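Local coordinates for uncharacterized protein (Bordetella pertussis, PDB 3FVV) that probably releases phosphate from L-histidinol phosphate to give L-histidinol in histidine biosynthesis, as a magnesium-dependent phosphatase of the haloacid dehalogenase-like superfamily, at residues A[193-198]-A[214-219]; A[102-107]-A[180-185]; A[131-136]-A[165-170]; A[64-69]-A[137-142]; A[112-117]-A[158-163]. All blocks are in the same frame, centred on the assembly; numbering follows the deposited sequence.

In the fold
From the N terminus, helix 58-70 brings the first half of contact 4, which waits until strand 133-142 to close and joins the helical region before strand 110-115 to the core sheet. Contact 2 opens on helix 95-106 and closes only at strand 180-185; contacts 5 and 3 are nested inside its loop. Those two also cross each other, opening on neighbouring strands 110-115 and 133-142 and closing about two turns apart on helix 158-170. Contact 4 crosses contacts 2, 3 and 5, and shares strand 133-142 with contact 3. Contact 1 follows in series, joining the ends of helices 191-196 and 207-216, and touches contacts 2 and 5.

Contact 1: A[193-198]-A[214-219]; sequences LLEAVT and QARGWQ
L194 and E195 at the end of helix 191-196 meet W218 and R216, on either side of G217, whose Schellman motif ends helix 207-216 in the C-terminal part of the Rossmann-like core. The polar half is a salt bridge: R216 NH1 reaches E195 OE2 at 2.7 Å, nearly straight at 170°. The acceptor uses its anti lone pair, and the carboxylate and guanidinium lie almost coplanar, 22° apart. Both side chains are long and run extended beyond CG, which suits residues that meet at the exposed rim between the two helix ends. The apolar half is buried more deeply: L194 CD1 lies 3.9 Å from W218 CZ3. Farther out, L194 and W218 both pack on L209 and P200, sharing an apolar patch with helix 207-216 and strand 199-203. G217 turns the chain between R216 and W218; its positive phi (70°) is easy for a residue without a side chain, and its N bonds Q214 O. The turn sets the W218 ring against the R216 chain, with R216 CD 3.4 Å above the ring plane, toward its rim.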
# COMPACT_ATOMS: atom_id res chain seq x y z
N LEU A 193 -10.91 4.62 -6.19
CA LEU A 193 -11.46 3.43 -5.55
C LEU A 193 -12.54 3.79 -4.47
O LEU A 193 -13.51 3.05 -4.27
CB LEU A 193 -10.37 2.54 -4.95
CG LEU A 193 -10.85 1.20 -4.40
CD1 LEU A 193 -11.72 0.49 -5.41
CD2 LEU A 193 -9.67 0.36 -4.02
N LEU A 194 -12.37 4.92 -3.80
CA LEU A 194 -13.33 5.32 -2.82
C LEU A 194 -14.70 5.52 -3.51
O LEU A 194 -15.74 5.14 -2.97
CB LEU A 194 -12.88 6.56 -2.07
CG LEU A 194 -11.81 6.45 -0.99
CD1 LEU A 194 -11.35 7.82 -0.59
CD2 LEU A 194 -12.33 5.67 0.24
N GLU A 195 -14.68 6.04 -4.73
CA GLU A 195 -15.90 6.27 -5.52
C GLU A 195 -16.54 5.00 -6.05
O GLU A 195 -17.72 4.98 -6.33
CB GLU A 195 -15.60 7.24 -6.67
CG GLU A 195 -15.61 8.69 -6.20
CD GLU A 195 -15.32 9.68 -7.31
OE1 GLU A 195 -14.91 9.24 -8.42
OE2 GLU A 195 -15.48 10.91 -7.07
N ALA A 196 -15.77 3.94 -6.16
CA ALA A 196 -16.20 2.69 -6.78
C ALA A 196 -16.99 1.78 -5.82
O ALA A 196 -17.81 0.99 -6.27
CB ALA A 196 -15.00 1.95 -7.35
N VAL A 197 -16.73 1.87 -4.52
CA VAL A 197 -17.30 0.92 -3.58
C VAL A 197 -18.59 1.49 -3.03
O VAL A 197 -18.86 2.65 -3.24
CB VAL A 197 -16.32 0.66 -2.39
CG1 VAL A 197 -15.13 -0.13 -2.87
CG2 VAL A 197 -15.89 1.97 -1.75
N THR A 198 -19.34 0.74 -2.25
CA THR A 198 -20.54 1.36 -1.66
C THR A 198 -20.28 2.07 -0.35
O THR A 198 -21.06 2.94 -0.01
CB THR A 198 -21.68 0.38 -1.44
OG1 THR A 198 -21.21 -0.60 -0.51
CG2 THR A 198 -22.09 -0.31 -2.81
N GLN A 214 -16.47 15.12 4.17
CA GLN A 214 -17.53 15.86 4.80
C GLN A 214 -18.53 16.27 3.74
O GLN A 214 -19.72 16.03 3.90
CB GLN A 214 -17.00 17.05 5.58
CG GLN A 214 -16.25 16.58 6.77
CD GLN A 214 -15.44 17.67 7.45
OE1 GLN A 214 -15.31 18.77 6.92
NE2 GLN A 214 -14.89 17.37 8.63
N ALA A 215 -18.05 16.76 2.61
CA ALA A 215 -18.99 17.21 1.59
C ALA A 215 -19.93 16.07 1.32
O ALA A 215 -21.11 16.26 1.36
CB ALA A 215 -18.30 17.65 0.30
N ARG A 216 -19.41 14.86 1.08
CA ARG A 216 -20.24 13.77 0.60
C ARG A 216 -20.84 12.92 1.70
O ARG A 216 -21.44 11.91 1.42
CB ARG A 216 -19.46 12.87 -0.34
CG ARG A 216 -18.72 13.62 -1.39
CD ARG A 216 -18.15 12.70 -2.45
NE ARG A 216 -17.34 13.49 -3.36
CZ ARG A 216 -16.65 13.05 -4.41
NH1 ARG A 216 -16.65 11.76 -4.78
NH2 ARG A 216 -15.98 13.93 -5.12
N GLY A 217 -20.69 13.31 2.96
CA GLY A 217 -21.20 12.46 4.05
C GLY A 217 -20.48 11.12 4.30
O GLY A 217 -21.04 10.26 4.98
N TRP A 218 -19.26 10.95 3.78
CA TRP A 218 -18.49 9.69 3.94
C TRP A 218 -17.99 9.60 5.37
O TRP A 218 -17.51 10.60 5.91
CB TRP A 218 -17.25 9.69 3.03
CG TRP A 218 -17.51 9.57 1.58
CD1 TRP A 218 -18.68 9.27 0.98
CD2 TRP A 218 -16.54 9.72 0.52
NE1 TRP A 218 -18.51 9.22 -0.39
CE2 TRP A 218 -17.20 9.49 -0.68
CE3 TRP A 218 -15.18 10.03 0.49
CZ2 TRP A 218 -16.53 9.56 -1.93
CZ3 TRP A 218 -14.53 10.11 -0.72
CH2 TRP A 218 -15.21 9.89 -1.92
N GLN A 219 -18.07 8.41 5.95
CA GLN A 219 -17.54 8.14 7.28
C GLN A 219 -16.05 8.58 7.33
O GLN A 219 -15.35 8.47 6.33
CB GLN A 219 -17.75 6.65 7.57
CG GLN A 219 -17.10 6.00 8.72
CD GLN A 219 -17.72 6.41 9.98
OE1 GLN A 219 -17.57 7.54 10.41
NE2 GLN A 219 -18.49 5.53 10.58

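Contact 2: A[102-107]-A[180-185]; sequences RGHLAA and ESYFYS
H104 of helix 95-106 turns one edge of its imidazole to Y182 and Y184 of strand 180-185, an aromatic cluster between a helix and the central sheet of the Rossmann-like HAD core. The buried, directional part is the Y184 side, where H104 NE2 and Y184 OH share a hydrogen bond of 2.5 Å, nearly straight (171°). The two rings approach from opposite directions and meet rim to rim, leaving the hydroxyl in the imidazole plane. The Y182 side is partly open to solvent. Here no polar bond joins the pair, though the packing is still close; the imidazole edge points at the phenol face in a T-shaped stack, with centroids 4.7 Å apart. Beyond the cluster, the outer side of the helix is exposed. Histidine fits the buried position because both ring nitrogens find partners: ND1 bonds D109 OD2, whose charge probably polarises the ring. H104 CE1 sits over the centre of the Y182 ring, 3.5 Å above its plane.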
# COMPACT_ATOMS: atom_id res chain seq x y z
N ARG A 102 -9.71 -6.62 11.89
CA ARG A 102 -10.23 -7.77 12.54
C ARG A 102 -11.72 -7.82 12.56
O ARG A 102 -12.30 -8.92 12.41
CB ARG A 102 -9.66 -7.84 13.93
CG ARG A 102 -10.16 -8.96 14.71
CD ARG A 102 -9.43 -9.00 16.06
NE ARG A 102 -7.96 -9.06 15.90
CZ ARG A 102 -7.13 -9.72 16.73
NH1 ARG A 102 -7.60 -10.41 17.79
NH2 ARG A 102 -5.82 -9.71 16.49
N GLY A 103 -12.36 -6.67 12.74
CA GLY A 103 -13.82 -6.63 12.69
C GLY A 103 -14.37 -7.16 11.37
O GLY A 103 -15.38 -7.88 11.32
N HIS A 104 -13.74 -6.77 10.27
CA HIS A 104 -14.23 -7.22 8.95
C HIS A 104 -13.90 -8.70 8.78
O HIS A 104 -14.74 -9.46 8.31
CB HIS A 104 -13.65 -6.40 7.84
CG HIS A 104 -14.22 -5.02 7.75
ND1 HIS A 104 -15.44 -4.77 7.15
CD2 HIS A 104 -13.71 -3.82 8.08
CE1 HIS A 104 -15.66 -3.47 7.17
NE2 HIS A 104 -14.64 -2.87 7.76
N LEU A 105 -12.74 -9.16 9.23
CA LEU A 105 -12.44 -10.59 9.14
C LEU A 105 -13.48 -11.42 9.86
O LEU A 105 -13.97 -12.43 9.34
CB LEU A 105 -11.01 -10.96 9.63
CG LEU A 105 -9.86 -10.49 8.71
CD1 LEU A 105 -8.52 -10.54 9.46
CD2 LEU A 105 -9.76 -11.35 7.43
N ALA A 106 -13.78 -10.99 11.08
CA ALA A 106 -14.67 -11.68 11.96
C ALA A 106 -16.10 -11.68 11.38
O ALA A 106 -16.84 -12.64 11.62
CB ALA A 106 -14.61 -11.08 13.43
N ALA A 107 -16.47 -10.67 10.60
CA ALA A 107 -17.83 -10.67 10.01
C ALA A 107 -17.97 -11.64 8.84
O ALA A 107 -19.05 -11.83 8.31
CB ALA A 107 -18.26 -9.22 9.58
N GLU A 180 -22.25 -5.09 0.45
CA GLU A 180 -21.59 -3.77 0.51
C GLU A 180 -20.13 -4.01 0.20
O GLU A 180 -19.61 -5.10 0.41
CB GLU A 180 -21.56 -3.20 1.93
CG GLU A 180 -22.87 -2.99 2.63
CD GLU A 180 -23.77 -2.04 1.88
OE1 GLU A 180 -23.27 -1.21 1.06
OE2 GLU A 180 -25.00 -2.14 2.11
N SER A 181 -19.44 -2.96 -0.20
CA SER A 181 -17.96 -2.95 -0.33
C SER A 181 -17.46 -1.74 0.38
O SER A 181 -17.95 -0.64 0.10
CB SER A 181 -17.54 -2.84 -1.77
OG SER A 181 -18.42 -1.94 -2.44
N TYR A 182 -16.50 -1.95 1.30
CA TYR A 182 -15.85 -0.89 2.06
C TYR A 182 -14.43 -0.65 1.46
O TYR A 182 -13.82 -1.58 0.96
CB TYR A 182 -15.64 -1.35 3.51
CG TYR A 182 -16.90 -1.60 4.31
CD1 TYR A 182 -17.38 -0.65 5.20
CD2 TYR A 182 -17.59 -2.79 4.22
CE1 TYR A 182 -18.52 -0.86 5.95
CE2 TYR A 182 -18.76 -3.00 4.96
CZ TYR A 182 -19.21 -2.00 5.80
OH TYR A 182 -20.32 -2.16 6.59
N PHE A 183 -13.96 0.59 1.49
CA PHE A 183 -12.56 0.92 1.21
C PHE A 183 -12.19 2.04 2.18
O PHE A 183 -12.92 3.02 2.31
CB PHE A 183 -12.33 1.35 -0.24
CG PHE A 183 -10.90 1.71 -0.56
CD1 PHE A 183 -9.83 0.90 -0.15
CD2 PHE A 183 -10.62 2.87 -1.28
CE1 PHE A 183 -8.53 1.25 -0.42
CE2 PHE A 183 -9.32 3.21 -1.59
CZ PHE A 183 -8.26 2.42 -1.14
N TYR A 184 -11.13 1.80 2.96
CA TYR A 184 -10.56 2.76 3.84
C TYR A 184 -9.30 3.40 3.21
O TYR A 184 -8.40 2.70 2.80
CB TYR A 184 -10.14 2.07 5.15
CG TYR A 184 -11.24 1.41 5.95
CD1 TYR A 184 -11.70 1.98 7.12
CD2 TYR A 184 -11.79 0.20 5.56
CE1 TYR A 184 -12.68 1.37 7.86
CE2 TYR A 184 -12.80 -0.40 6.28
CZ TYR A 184 -13.22 0.18 7.44
OH TYR A 184 -14.20 -0.43 8.18
N SER A 185 -9.22 4.73 3.15
CA SER A 185 -8.02 5.38 2.69
C SER A 185 -7.90 6.79 3.22
O SER A 185 -8.85 7.38 3.65
CB SER A 185 -7.87 5.37 1.14
OG SER A 185 -6.52 5.75 0.77

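Contact 3: A[131-136]-A[165-170]; sequences VQHLIA and NQWLAG
Helix 158-170 lies across one face of the Rossmann-like HAD sheet, in the crossover that carries the chain from strand 133-142 toward strand 180-185, and W167 is the residue by which it meets H133 and I135. These two residues lie two apart on strand 133-142 and point to the same face, whereas L134 between them turns to the other, against helix 119-128. W167 holds CG anti to its backbone N (chi1 161°), which swings the indole out from the helix toward the strand. I135 lays its CG1-CD1 branch over one face of the indole, with CG1 4.1 Å from W167 CD2; the still closer approach modelled for CD1 is doubtful. H133 arrives farther along: W167 CZ2 lies over one face of the imidazole, 3.6 Å from H133 CG. The two ring planes are inclined by 53°, an oblique meeting that is neither a stack nor a T. The indole also reaches L6, L8 and L110, and so touches three strands. A large, mostly apolar ring suits this place, since it can bury one face on I135 and other parts on L6, L8 and L110, giving a mixed apolar and aromatic contact.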
# COMPACT_ATOMS: atom_id res chain seq x y z
N VAL A 131 -4.57 -10.65 6.72
CA VAL A 131 -5.26 -10.39 5.50
C VAL A 131 -4.60 -11.30 4.47
O VAL A 131 -3.36 -11.32 4.35
CB VAL A 131 -5.14 -8.91 5.11
CG1 VAL A 131 -5.57 -8.73 3.64
CG2 VAL A 131 -6.00 -8.05 6.08
N GLN A 132 -5.42 -12.03 3.71
CA GLN A 132 -4.93 -13.12 2.86
C GLN A 132 -4.76 -12.66 1.44
O GLN A 132 -4.17 -13.38 0.66
CB GLN A 132 -5.89 -14.32 2.86
CG GLN A 132 -6.21 -14.88 4.25
CD GLN A 132 -4.94 -15.33 4.98
OE1 GLN A 132 -4.13 -16.07 4.43
NE2 GLN A 132 -4.73 -14.83 6.21
N HIS A 133 -5.25 -11.46 1.10
CA HIS A 133 -5.20 -10.96 -0.30
C HIS A 133 -4.50 -9.64 -0.34
O HIS A 133 -4.83 -8.74 0.47
CB HIS A 133 -6.62 -10.80 -0.83
CG HIS A 133 -7.36 -12.11 -0.89
ND1 HIS A 133 -7.05 -13.08 -1.82
CD2 HIS A 133 -8.30 -12.64 -0.07
CE1 HIS A 133 -7.79 -14.15 -1.59
NE2 HIS A 133 -8.56 -13.90 -0.53
N LEU A 134 -3.60 -9.49 -1.30
CA LEU A 134 -2.80 -8.27 -1.45
C LEU A 134 -2.90 -7.80 -2.88
O LEU A 134 -2.61 -8.55 -3.80
CB LEU A 134 -1.34 -8.56 -1.20
CG LEU A 134 -0.35 -7.39 -1.38
CD1 LEU A 134 -0.60 -6.25 -0.41
CD2 LEU A 134 1.06 -7.89 -1.26
N ILE A 135 -3.27 -6.55 -3.07
CA ILE A 135 -3.40 -6.00 -4.38
C ILE A 135 -2.45 -4.80 -4.39
O ILE A 135 -2.82 -3.64 -4.07
CB ILE A 135 -4.88 -5.63 -4.68
CG1 ILE A 135 -5.82 -6.87 -4.57
CG2 ILE A 135 -5.02 -5.02 -6.07
CD1 ILE A 135 -7.28 -6.53 -4.20
N ALA A 136 -1.20 -5.10 -4.72
CA ALA A 136 -0.08 -4.14 -4.64
C ALA A 136 0.63 -4.01 -5.98
O ALA A 136 0.54 -4.88 -6.81
CB ALA A 136 0.96 -4.58 -3.56
N ASN A 165 -10.69 -4.94 -9.70
CA ASN A 165 -11.68 -5.65 -10.57
C ASN A 165 -11.04 -6.91 -11.21
O ASN A 165 -11.67 -8.01 -11.25
CB ASN A 165 -12.33 -4.72 -11.58
CG ASN A 165 -13.25 -3.66 -10.92
OD1 ASN A 165 -13.24 -2.46 -11.29
ND2 ASN A 165 -14.04 -4.10 -9.96
N GLN A 166 -9.77 -6.80 -11.60
CA GLN A 166 -9.07 -7.98 -12.14
C GLN A 166 -8.96 -9.07 -11.11
O GLN A 166 -9.21 -10.21 -11.43
CB GLN A 166 -7.71 -7.62 -12.71
CG GLN A 166 -7.81 -6.67 -13.84
CD GLN A 166 -6.50 -6.16 -14.35
OE1 GLN A 166 -5.57 -5.85 -13.59
NE2 GLN A 166 -6.44 -5.99 -15.69
N TRP A 167 -8.63 -8.73 -9.85
CA TRP A 167 -8.52 -9.73 -8.80
C TRP A 167 -9.85 -10.47 -8.51
O TRP A 167 -9.89 -11.69 -8.41
CB TRP A 167 -7.91 -9.08 -7.56
CG TRP A 167 -8.13 -9.78 -6.31
CD1 TRP A 167 -7.57 -10.95 -5.91
CD2 TRP A 167 -8.97 -9.36 -5.25
NE1 TRP A 167 -8.01 -11.29 -4.65
CE2 TRP A 167 -8.88 -10.32 -4.22
CE3 TRP A 167 -9.81 -8.27 -5.08
CZ2 TRP A 167 -9.60 -10.23 -3.05
CZ3 TRP A 167 -10.52 -8.17 -3.89
CH2 TRP A 167 -10.41 -9.16 -2.90
N LEU A 168 -10.93 -9.74 -8.38
CA LEU A 168 -12.20 -10.36 -8.12
C LEU A 168 -12.55 -11.34 -9.25
O LEU A 168 -13.01 -12.47 -9.00
CB LEU A 168 -13.30 -9.29 -7.96
CG LEU A 168 -13.17 -8.46 -6.68
CD1 LEU A 168 -14.01 -7.18 -6.74
CD2 LEU A 168 -13.49 -9.29 -5.40
N ALA A 169 -12.33 -10.94 -10.50
CA ALA A 169 -12.70 -11.81 -11.63
C ALA A 169 -11.86 -13.10 -11.61
O ALA A 169 -12.35 -14.20 -11.82
CB ALA A 169 -12.52 -11.05 -12.92
N GLY A 170 -10.56 -12.97 -11.34
CA GLY A 170 -9.72 -14.13 -11.04
C GLY A 170 -10.32 -15.12 -10.01
O GLY A 170 -10.10 -16.32 -10.09

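Contact 4: A[64-69]-A[137-142]; sequences FMLGLL and TDPEYR
Helix 58-70 approaches strand 133-142 closely, with the CA atoms of L66 and P139 6.5 Å apart, so leucine and proline side chains meet directly. P139 is the point of contact on the strand, and L66 and L69, one helical turn apart, meet its ring. From L66, CD2 comes to 3.7 Å from P139 CB, while its other methyl, CD1, lies over the backbone at 4.1 Å from P139 CA. L69 reaches the neighbouring part of the ring, its CD1 4.1 Å from P139 CG. Each leucine sets CG anti to its carbonyl carbon (chi1 -58° and -57°), and both present CD methyls to P139 in the same rotamer. Proline suits the strand because it gives a compact apolar surface at a position lacking an N-H, while its neighbours make backbone hydrogen bonds, D138 with E151 and E140 with T147 and R149. N118 touches all three residues, and Y146 borders P139 and L69. By topology the helix probably belongs to the cap inserted between the first two core strands of SerB-like HAD enzymes, making this a meeting of cap and core. No hydrogen bond or salt bridge crosses it; hydrophobic packing imposes little directional constraint.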
# COMPACT_ATOMS: atom_id res chain seq x y z
N PHE A 64 12.19 4.03 -9.34
CA PHE A 64 13.34 4.28 -8.41
C PHE A 64 13.29 3.34 -7.18
O PHE A 64 14.29 2.79 -6.73
CB PHE A 64 13.35 5.73 -7.95
CG PHE A 64 14.33 5.99 -6.85
CD1 PHE A 64 15.59 6.45 -7.13
CD2 PHE A 64 13.98 5.75 -5.52
CE1 PHE A 64 16.54 6.65 -6.09
CE2 PHE A 64 14.90 5.94 -4.50
CZ PHE A 64 16.18 6.39 -4.79
N MET A 65 12.10 3.22 -6.61
CA MET A 65 11.86 2.32 -5.48
C MET A 65 12.16 0.85 -5.81
O MET A 65 12.79 0.15 -5.04
CB MET A 65 10.40 2.50 -4.96
CG MET A 65 10.11 3.89 -4.31
SD MET A 65 11.28 4.27 -2.91
CE MET A 65 10.32 5.45 -2.00
N LEU A 66 11.77 0.38 -6.99
CA LEU A 66 12.05 -1.00 -7.40
C LEU A 66 13.51 -1.18 -7.71
O LEU A 66 14.04 -2.31 -7.61
CB LEU A 66 11.21 -1.44 -8.61
CG LEU A 66 9.71 -1.34 -8.39
CD1 LEU A 66 8.95 -1.79 -9.61
CD2 LEU A 66 9.28 -2.19 -7.22
N GLY A 67 14.17 -0.09 -8.09
CA GLY A 67 15.58 -0.13 -8.39
C GLY A 67 16.32 -0.44 -7.11
O GLY A 67 17.40 -1.00 -7.15
N LEU A 68 15.75 -0.10 -5.95
CA LEU A 68 16.38 -0.51 -4.71
C LEU A 68 16.45 -2.05 -4.53
O LEU A 68 17.36 -2.57 -3.92
CB LEU A 68 15.66 0.13 -3.53
CG LEU A 68 15.79 1.66 -3.50
CD1 LEU A 68 14.90 2.28 -2.44
CD2 LEU A 68 17.25 2.00 -3.29
N LEU A 69 15.45 -2.74 -5.04
CA LEU A 69 15.40 -4.21 -5.02
C LEU A 69 16.34 -4.88 -6.03
O LEU A 69 16.91 -5.97 -5.77
CB LEU A 69 13.95 -4.64 -5.28
CG LEU A 69 12.83 -4.13 -4.34
CD1 LEU A 69 11.50 -4.77 -4.83
CD2 LEU A 69 13.04 -4.42 -2.84
N THR A 137 1.35 -2.90 -6.19
CA THR A 137 2.20 -2.76 -7.38
C THR A 137 3.20 -3.91 -7.31
O THR A 137 3.75 -4.20 -6.24
CB THR A 137 2.85 -1.42 -7.38
OG1 THR A 137 1.80 -0.46 -7.47
CG2 THR A 137 3.89 -1.19 -8.58
N ASP A 138 3.37 -4.61 -8.41
CA ASP A 138 4.19 -5.80 -8.43
C ASP A 138 5.50 -5.52 -9.13
O ASP A 138 5.53 -5.07 -10.28
CB ASP A 138 3.51 -6.98 -9.11
CG ASP A 138 2.29 -7.50 -8.30
OD1 ASP A 138 2.39 -7.62 -7.04
OD2 ASP A 138 1.25 -7.76 -8.95
N PRO A 139 6.59 -5.87 -8.45
CA PRO A 139 7.88 -5.74 -9.09
C PRO A 139 8.13 -6.90 -10.03
O PRO A 139 7.91 -8.05 -9.65
CB PRO A 139 8.88 -5.76 -7.90
CG PRO A 139 8.21 -6.26 -6.78
CD PRO A 139 6.67 -6.41 -7.09
N GLU A 140 8.57 -6.62 -11.26
CA GLU A 140 8.99 -7.69 -12.15
C GLU A 140 10.20 -8.42 -11.51
O GLU A 140 11.17 -7.78 -11.03
CB GLU A 140 9.36 -7.11 -13.51
CG GLU A 140 9.81 -8.11 -14.52
CD GLU A 140 10.41 -7.41 -15.78
OE1 GLU A 140 11.28 -6.51 -15.67
OE2 GLU A 140 9.96 -7.74 -16.87
N TYR A 141 10.12 -9.75 -11.56
CA TYR A 141 11.14 -10.68 -11.04
C TYR A 141 11.44 -11.60 -12.15
O TYR A 141 10.53 -12.23 -12.66
CB TYR A 141 10.55 -11.49 -9.90
CG TYR A 141 11.52 -12.35 -9.13
CD1 TYR A 141 12.45 -11.78 -8.28
CD2 TYR A 141 11.44 -13.71 -9.18
CE1 TYR A 141 13.30 -12.57 -7.54
CE2 TYR A 141 12.30 -14.54 -8.41
CZ TYR A 141 13.23 -13.96 -7.59
OH TYR A 141 14.10 -14.75 -6.84
N ARG A 142 12.67 -11.69 -12.57
CA ARG A 142 13.04 -12.52 -13.70
C ARG A 142 14.40 -13.08 -13.40
O ARG A 142 15.34 -12.35 -12.94
CB ARG A 142 13.13 -11.67 -14.98
CG ARG A 142 13.22 -12.45 -16.32
CD ARG A 142 13.36 -11.47 -17.53
NE ARG A 142 14.57 -10.63 -17.40
CZ ARG A 142 14.62 -9.34 -17.69
NH1 ARG A 142 13.54 -8.65 -18.08
NH2 ARG A 142 15.75 -8.69 -17.53

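Contact 5: A[112-117]-A[158-163]; sequences ALVTAT and EGKVVR. With SO4 (sulfate ion), chain C.
K160 NZ meets four oxygens, V114 O near the end of strand 110-115, O2 of a bound sulfate, D10 OD1 and D190 OD2, although an ammonium group has only three N-H bonds to share among them. From K160 NZ to V114 O the bond is 2.9 Å long, and the donor stands 38° above the carbonyl plane. The contacts with D10 and D190 are salt bridges, which fix where the side chain ends. To get there the lysine runs extended from helix 158-170, its CD passing 3.7 Å from V114 CG1; the valine supplies an apolar wall for the methylenes. The sulfate, probably from the crystallisation liquor, is gripped from the strand side too. A116 N donates to O2 at 2.8 Å and nearly straight (175°), and T115 OG1 donates to O1 at 2.9 Å. With OG1 anti to its own N (chi1 175°), T115 also accepts from T117 N, 3.1 Å away, in an ST turn. L11 N and D12 N also donate to the sulfate. Threonine ending the second core strand, a helix-borne lysine and the aspartate-rich first loop are the phosphate-binding elements of HAD phosphatases, and the sulfate probably marks the substrate phosphate's place.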
# COMPACT_ATOMS: atom_id res chain seq x y z
N ALA A 112 -8.84 -7.50 1.67
CA ALA A 112 -7.66 -7.30 0.84
C ALA A 112 -7.02 -5.97 1.23
O ALA A 112 -7.72 -4.95 1.53
CB ALA A 112 -8.04 -7.26 -0.66
N LEU A 113 -5.69 -5.99 1.20
CA LEU A 113 -4.87 -4.80 1.29
C LEU A 113 -4.58 -4.31 -0.13
O LEU A 113 -4.11 -5.09 -0.99
CB LEU A 113 -3.60 -5.13 2.09
CG LEU A 113 -2.69 -4.03 2.62
CD1 LEU A 113 -3.31 -3.19 3.73
CD2 LEU A 113 -1.36 -4.65 3.16
N VAL A 114 -4.90 -3.02 -0.38
CA VAL A 114 -4.73 -2.43 -1.69
C VAL A 114 -3.80 -1.23 -1.60
O VAL A 114 -4.21 -0.15 -1.08
CB VAL A 114 -6.10 -1.99 -2.32
CG1 VAL A 114 -5.90 -1.72 -3.83
CG2 VAL A 114 -7.17 -3.06 -2.08
N THR A 115 -2.58 -1.38 -2.10
CA THR A 115 -1.51 -0.45 -1.82
C THR A 115 -0.55 -0.25 -3.00
O THR A 115 -0.20 -1.20 -3.68
CB THR A 115 -0.72 -0.94 -0.56
OG1 THR A 115 0.40 -0.09 -0.32
CG2 THR A 115 -0.24 -2.37 -0.75
N ALA A 116 -0.09 1.00 -3.18
CA ALA A 116 0.90 1.33 -4.20
C ALA A 116 2.26 0.85 -3.78
O ALA A 116 3.13 0.71 -4.62
CB ALA A 116 0.97 2.83 -4.46
N THR A 117 2.48 0.62 -2.49
CA THR A 117 3.82 0.17 -2.07
C THR A 117 4.00 -1.28 -2.56
O THR A 117 3.12 -2.10 -2.43
CB THR A 117 4.06 0.41 -0.58
OG1 THR A 117 4.08 1.83 -0.32
CG2 THR A 117 5.42 -0.19 -0.10
N GLU A 158 -6.14 5.34 -10.24
CA GLU A 158 -7.14 4.60 -10.99
C GLU A 158 -6.72 3.14 -11.15
O GLU A 158 -7.55 2.27 -11.39
CB GLU A 158 -7.41 5.21 -12.42
CG GLU A 158 -7.18 6.75 -12.61
CD GLU A 158 -5.70 7.12 -12.99
OE1 GLU A 158 -5.19 6.68 -14.07
OE2 GLU A 158 -5.05 7.89 -12.24
N GLY A 159 -5.40 2.86 -11.09
CA GLY A 159 -4.93 1.48 -11.15
C GLY A 159 -5.44 0.61 -10.01
O GLY A 159 -5.59 -0.61 -10.18
N LYS A 160 -5.69 1.20 -8.84
CA LYS A 160 -6.26 0.41 -7.75
C LYS A 160 -7.61 -0.15 -8.19
O LYS A 160 -7.91 -1.31 -7.87
CB LYS A 160 -6.40 1.21 -6.49
CG LYS A 160 -5.07 1.57 -5.86
CD LYS A 160 -5.21 1.85 -4.35
CE LYS A 160 -3.84 2.17 -3.75
NZ LYS A 160 -3.91 2.51 -2.30
N VAL A 161 -8.38 0.62 -8.96
CA VAL A 161 -9.69 0.16 -9.42
C VAL A 161 -9.57 -1.00 -10.39
O VAL A 161 -10.18 -2.07 -10.18
CB VAL A 161 -10.63 1.32 -9.96
CG1 VAL A 161 -12.08 0.77 -10.24
CG2 VAL A 161 -10.69 2.47 -8.96
N VAL A 162 -8.75 -0.81 -11.42
CA VAL A 162 -8.46 -1.88 -12.37
C VAL A 162 -7.99 -3.18 -11.63
O VAL A 162 -8.55 -4.26 -11.81
CB VAL A 162 -7.40 -1.37 -13.42
CG1 VAL A 162 -6.92 -2.46 -14.39
CG2 VAL A 162 -7.99 -0.20 -14.20
N ARG A 163 -7.00 -3.04 -10.74
CA ARG A 163 -6.43 -4.19 -10.10
C ARG A 163 -7.45 -4.92 -9.22
O ARG A 163 -7.49 -6.12 -9.19
CB ARG A 163 -5.17 -3.79 -9.28
CG ARG A 163 -4.01 -3.45 -10.15
CD ARG A 163 -3.40 -4.76 -10.81
NE ARG A 163 -3.07 -5.71 -9.74
CZ ARG A 163 -1.96 -5.66 -8.99
NH1 ARG A 163 -1.06 -4.74 -9.19
NH2 ARG A 163 -1.77 -6.52 -8.00
S SO4 C . -0.59 3.33 -0.31
O1 SO4 C . -0.88 2.25 0.71
O2 SO4 C . -1.17 3.04 -1.68
O3 SO4 C . -1.04 4.57 0.32
O4 SO4 C . 0.85 3.47 -0.53